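Local coordinates for cell shape-determining protein MreC (Streptococcus pneumoniae, PDB 2QF4) that helps form and maintain cell shape, probably as part of the elongasome that synthesises peripheral peptidoglycan, at residues E37-V51 against T117-V130. Numbering follows the deposited sequence. Where two conformers were deposited one is given.
Sequences ENMLAIANGGLIGSV and TGGLGNFNVADIPV. With EDO (1,2-ethanediol), chain E.
Asn124 OD1 is gripped twice across this interface: Asn38 ND2 reaches it at 3.0 Å, in the plane of its carbonyl, and a water that also bonds Asn38 O donates to it. The two amide planes stand 59° apart. Asn38 OD1 turns instead to Ser36. Next door, Phe123 illustrates how an aromatic ring can be held by different groups on its two faces and at part of its edge. Its CG lies anti to the carbonyl carbon (chi1 -67°), which brings the ring against the 37-40 backbone and Ser50-Val51; Ser50 CB makes a CH-pi contact over one face, 4.0 Å from the centroid, Asn122 ND2 lies over the opposite face, and Met39 O and Val51 O meet the edge. Asn122 ND2 also donates to Glu37 O, 3.3 Å away and from above that carbonyl plane. Leu40 then splits its branches, CD2 lying 3.6 Å from Phe123 CD1 and CD1 packing among Val125, Thr117 and Ile128. At the far end Leu47 N donates to Pro129 O (2.8 Å) almost straight. Strands 46-51 and 126-130 run at 76° to each other, and the contact joins the two six-stranded barrels of this major periplasmic domain of MreC, an arrangement consistent with its alpha-lytic protease fold; strands 59-63 and 160-166 flank 37-51 within the first barrel.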
loop_
_atom_site.group_PDB
_atom_site.type_symbol
_atom_site.label_atom_id
_atom_site.label_comp_id
_atom_site.label_asym_id
_atom_site.label_seq_id
_atom_site.Cartn_x
_atom_site.Cartn_y
_atom_site.Cartn_z
ATOM N N GLU A 37 -9.827 10.642 -1.354
ATOM C CA GLU A 37 -10.074 9.268 -1.021
ATOM C C GLU A 37 -9.227 8.299 -1.905
ATOM O O GLU A 37 -9.138 7.124 -1.565
ATOM C CB GLU A 37 -11.579 8.895 -1.185
ATOM C CG GLU A 37 -12.650 9.963 -1.445
ATOM C CD GLU A 37 -12.719 11.111 -0.462
ATOM O OE1 GLU A 37 -13.241 10.940 0.655
ATOM O OE2 GLU A 37 -12.324 12.216 -0.857
ATOM N N ASN A 38 -8.616 8.759 -2.998
ATOM C CA ASN A 38 -7.785 7.892 -3.837
ATOM C C ASN A 38 -6.385 7.833 -3.337
ATOM O O ASN A 38 -5.560 7.214 -3.990
ATOM C CB ASN A 38 -7.786 8.267 -5.387
ATOM C CG ASN A 38 -6.944 9.550 -5.758
ATOM O OD1 ASN A 38 -6.686 10.408 -4.916
ATOM N ND2 ASN A 38 -6.517 9.657 -7.042
ATOM N N MET A 39 -6.076 8.495 -2.192
ATOM C CA MET A 39 -4.705 8.671 -1.827
ATOM C C MET A 39 -4.132 7.528 -1.027
ATOM O O MET A 39 -4.781 6.915 -0.177
ATOM C CB MET A 39 -4.493 9.999 -1.084
ATOM C CG MET A 39 -4.666 11.219 -1.978
ATOM S SD MET A 39 -4.471 12.731 -1.047
ATOM C CE MET A 39 -4.160 13.882 -2.432
ATOM N N LEU A 40 -2.872 7.287 -1.324
ATOM C CA LEU A 40 -2.001 6.403 -0.558
ATOM C C LEU A 40 -1.145 7.247 0.356
ATOM O O LEU A 40 -1.105 8.461 0.230
ATOM C CB LEU A 40 -1.188 5.501 -1.485
ATOM C CG LEU A 40 -2.021 4.441 -2.239
ATOM C CD1 LEU A 40 -1.138 3.663 -3.198
ATOM C CD2 LEU A 40 -2.666 3.467 -1.233
ATOM N N ALA A 41 -0.501 6.603 1.319
ATOM C CA ALA A 41 0.267 7.269 2.351
ATOM C C ALA A 41 1.671 6.686 2.411
ATOM O O ALA A 41 1.850 5.458 2.419
ATOM C CB ALA A 41 -0.438 7.087 3.706
ATOM N N ILE A 42 2.663 7.576 2.425
ATOM C CA ILE A 42 4.079 7.230 2.399
ATOM C C ILE A 42 4.855 7.831 3.573
ATOM O O ILE A 42 4.546 8.910 4.101
ATOM C CB ILE A 42 4.708 7.619 1.022
ATOM C CG1 ILE A 42 5.028 9.060 0.844
ATOM C CG2 ILE A 42 3.807 7.167 -0.117
ATOM C CD1 ILE A 42 5.982 9.301 -0.337
ATOM N N ALA A 43 5.891 7.116 3.960
ATOM C CA ALA A 43 6.875 7.583 4.925
ATOM C C ALA A 43 8.154 6.938 4.566
ATOM O O ALA A 43 8.193 5.795 4.150
ATOM C CB ALA A 43 6.491 7.179 6.350
ATOM N N ASN A 44 9.256 7.651 4.797
ATOM C CA ASN A 44 10.575 7.061 4.595
ATOM C C ASN A 44 10.713 6.484 3.163
ATOM O O ASN A 44 11.390 5.462 2.978
ATOM C CB ASN A 44 10.809 5.961 5.673
ATOM C CG ASN A 44 10.865 6.505 7.133
ATOM O OD1 ASN A 44 11.355 7.600 7.380
ATOM N ND2 ASN A 44 10.400 5.693 8.097
ATOM N N GLY A 45 10.110 7.133 2.170
ATOM C CA GLY A 45 10.205 6.686 0.772
ATOM C C GLY A 45 9.303 5.544 0.326
ATOM O O GLY A 45 9.269 5.209 -0.879
ATOM N N GLY A 46 8.551 4.953 1.250
ATOM C CA GLY A 46 7.782 3.783 0.911
ATOM C C GLY A 46 6.344 3.834 1.374
ATOM O O GLY A 46 5.932 4.653 2.218
ATOM N N LEU A 47 5.556 2.908 0.837
ATOM C CA LEU A 47 4.136 2.829 1.195
ATOM C C LEU A 47 3.949 2.378 2.633
ATOM O O LEU A 47 4.505 1.381 3.063
ATOM C CB LEU A 47 3.439 1.819 0.290
ATOM C CG LEU A 47 1.903 1.816 0.384
ATOM C CD1 LEU A 47 1.317 3.161 -0.107
ATOM C CD2 LEU A 47 1.325 0.623 -0.376
ATOM N N ILE A 48 3.132 3.134 3.369
ATOM C CA ILE A 48 2.785 2.749 4.751
ATOM C C ILE A 48 1.304 2.559 4.992
ATOM O O ILE A 48 0.943 2.001 6.003
ATOM C CB ILE A 48 3.444 3.681 5.795
ATOM C CG1 ILE A 48 2.975 5.138 5.694
ATOM C CG2 ILE A 48 4.978 3.590 5.681
ATOM C CD1 ILE A 48 1.623 5.396 6.328
ATOM N N GLY A 49 0.448 2.928 4.056
ATOM C CA GLY A 49 -0.970 2.778 4.248
ATOM C C GLY A 49 -1.779 3.415 3.143
ATOM O O GLY A 49 -1.240 3.874 2.155
ATOM N N SER A 50 -3.087 3.434 3.371
ATOM C CA SER A 50 -4.080 3.967 2.424
ATOM C C SER A 50 -5.031 4.860 3.188
ATOM O O SER A 50 -5.299 4.612 4.360
ATOM C CB SER A 50 -4.829 2.833 1.721
ATOM O OG SER A 50 -5.353 1.925 2.671
ATOM N N VAL A 51 -5.532 5.907 2.538
ATOM C CA VAL A 51 -6.518 6.759 3.191
ATOM C C VAL A 51 -7.792 5.966 3.385
ATOM O O VAL A 51 -8.310 5.377 2.427
ATOM C CB VAL A 51 -6.781 8.058 2.376
ATOM C CG1 VAL A 51 -8.010 8.799 2.872
ATOM C CG2 VAL A 51 -5.544 8.959 2.379
ATOM N N THR A 117 3.552 -0.099 -5.950
ATOM C CA THR A 117 2.126 0.032 -6.184
ATOM C C THR A 117 1.852 -0.095 -7.681
ATOM O O THR A 117 2.663 0.266 -8.530
ATOM C CB THR A 117 1.550 1.298 -5.600
ATOM O OG1 THR A 117 2.250 2.451 -6.125
ATOM C CG2 THR A 117 1.640 1.274 -4.061
ATOM N N GLY A 118 0.702 -0.664 -8.008
ATOM C CA GLY A 118 0.328 -0.952 -9.374
ATOM C C GLY A 118 -0.466 0.093 -10.096
ATOM O O GLY A 118 -0.480 0.136 -11.328
ATOM N N GLY A 119 -1.166 0.940 -9.356
ATOM C CA GLY A 119 -1.994 2.007 -9.944
ATOM C C GLY A 119 -3.355 1.597 -10.475
ATOM O O GLY A 119 -4.050 2.445 -11.010
ATOM N N LEU A 120 -3.786 0.361 -10.274
ATOM C CA LEU A 120 -5.115 -0.066 -10.670
ATOM C C LEU A 120 -6.069 0.131 -9.506
ATOM O O LEU A 120 -5.678 0.389 -8.368
ATOM C CB LEU A 120 -5.079 -1.533 -11.104
ATOM C CG LEU A 120 -4.124 -1.894 -12.229
ATOM C CD1 LEU A 120 -4.218 -3.400 -12.508
ATOM C CD2 LEU A 120 -4.442 -1.066 -13.482
ATOM N N GLY A 121 -7.355 0.036 -9.782
ATOM C CA GLY A 121 -8.373 0.149 -8.745
ATOM C C GLY A 121 -8.461 1.555 -8.190
ATOM O O GLY A 121 -8.172 2.535 -8.865
ATOM N N ASN A 122 -8.931 1.653 -6.962
ATOM C CA ASN A 122 -9.204 2.944 -6.358
ATOM C C ASN A 122 -7.959 3.727 -6.006
ATOM O O ASN A 122 -7.924 4.948 -6.173
ATOM C CB ASN A 122 -10.067 2.771 -5.103
ATOM C CG ASN A 122 -10.365 4.119 -4.385
ATOM O OD1 ASN A 122 -11.132 4.936 -4.875
ATOM N ND2 ASN A 122 -9.679 4.379 -3.263
ATOM N N PHE A 123 -6.920 3.050 -5.548
ATOM C CA PHE A 123 -5.690 3.711 -5.069
ATOM C C PHE A 123 -4.742 3.749 -6.242
ATOM O O PHE A 123 -3.754 3.059 -6.300
ATOM C CB PHE A 123 -5.176 2.979 -3.849
ATOM C CG PHE A 123 -6.102 3.106 -2.669
ATOM C CD1 PHE A 123 -6.145 4.277 -1.944
ATOM C CD2 PHE A 123 -6.952 2.091 -2.312
ATOM C CE1 PHE A 123 -7.023 4.445 -0.906
ATOM C CE2 PHE A 123 -7.835 2.253 -1.253
ATOM C CZ PHE A 123 -7.869 3.438 -0.557
ATOM N N ASN A 124 -5.074 4.625 -7.182
ATOM C CA ASN A 124 -4.574 4.568 -8.548
ATOM C C ASN A 124 -3.297 5.337 -8.782
ATOM O O ASN A 124 -3.169 6.071 -9.721
ATOM C CB ASN A 124 -5.681 4.956 -9.559
ATOM C CG ASN A 124 -6.163 6.382 -9.447
ATOM O OD1 ASN A 124 -6.000 7.020 -8.433
ATOM N ND2 ASN A 124 -6.729 6.905 -10.534
ATOM N N VAL A 125 -2.302 5.135 -7.914
ATOM C CA VAL A 125 -0.979 5.714 -8.073
ATOM C C VAL A 125 0.036 4.585 -8.074
ATOM O O VAL A 125 0.207 3.895 -7.083
ATOM C CB VAL A 125 -0.613 6.784 -6.999
ATOM C CG1 VAL A 125 -1.084 6.395 -5.627
ATOM C CG2 VAL A 125 0.853 7.138 -7.018
ATOM N N ALA A 126 0.730 4.452 -9.185
ATOM C CA ALA A 126 1.702 3.407 -9.401
ATOM C C ALA A 126 3.111 3.796 -8.950
ATOM O O ALA A 126 3.418 4.973 -8.767
ATOM C CB ALA A 126 1.709 3.025 -10.904
ATOM N N ASP A 127 3.954 2.779 -8.752
ATOM C CA ASP A 127 5.403 2.901 -8.642
ATOM C C ASP A 127 5.922 3.338 -7.280
ATOM O O ASP A 127 7.112 3.533 -7.112
ATOM C CB ASP A 127 5.986 3.787 -9.777
ATOM C CG ASP A 127 5.617 3.277 -11.152
ATOM O OD1 ASP A 127 5.601 2.077 -11.395
ATOM O OD2 ASP A 127 5.316 4.113 -12.035
ATOM N N ILE A 128 5.071 3.419 -6.280
ATOM C CA ILE A 128 5.526 3.702 -4.937
ATOM C C ILE A 128 6.155 2.414 -4.380
ATOM O O ILE A 128 5.538 1.350 -4.455
ATOM C CB ILE A 128 4.366 4.109 -4.025
ATOM C CG1 ILE A 128 3.692 5.382 -4.530
ATOM C CG2 ILE A 128 4.849 4.279 -2.580
ATOM C CD1 ILE A 128 2.345 5.676 -3.847
ATOM N N PRO A 129 7.383 2.482 -3.826
ATOM C CA PRO A 129 7.989 1.270 -3.250
ATOM C C PRO A 129 7.116 0.677 -2.152
ATOM O O PRO A 129 6.661 1.400 -1.270
ATOM C CB PRO A 129 9.339 1.769 -2.701
ATOM C CG PRO A 129 9.627 2.968 -3.544
ATOM C CD PRO A 129 8.308 3.620 -3.755
ATOM N N VAL A 130 6.984 -0.645 -2.174
ATOM C CA VAL A 130 6.274 -1.414 -1.132
ATOM C C VAL A 130 7.225 -2.313 -0.354
ATOM O O VAL A 130 7.245 -2.273 0.882
ATOM C CB VAL A 130 5.127 -2.228 -1.748
ATOM C CG1 VAL A 130 4.408 -3.074 -0.686
ATOM C CG2 VAL A 130 4.128 -1.286 -2.387
HETATM C C1 EDO E . 6.891 7.502 -7.053
HETATM O O1 EDO E . 7.411 6.545 -6.129
HETATM C C2 EDO E . 5.502 7.071 -7.500
HETATM O O2 EDO E . 4.585 8.135 -7.231
HETATM O O HOH W 1 -4.320 7.839 -6.523
HETATM O O HOH W 2 6.793 -0.224 2.655
#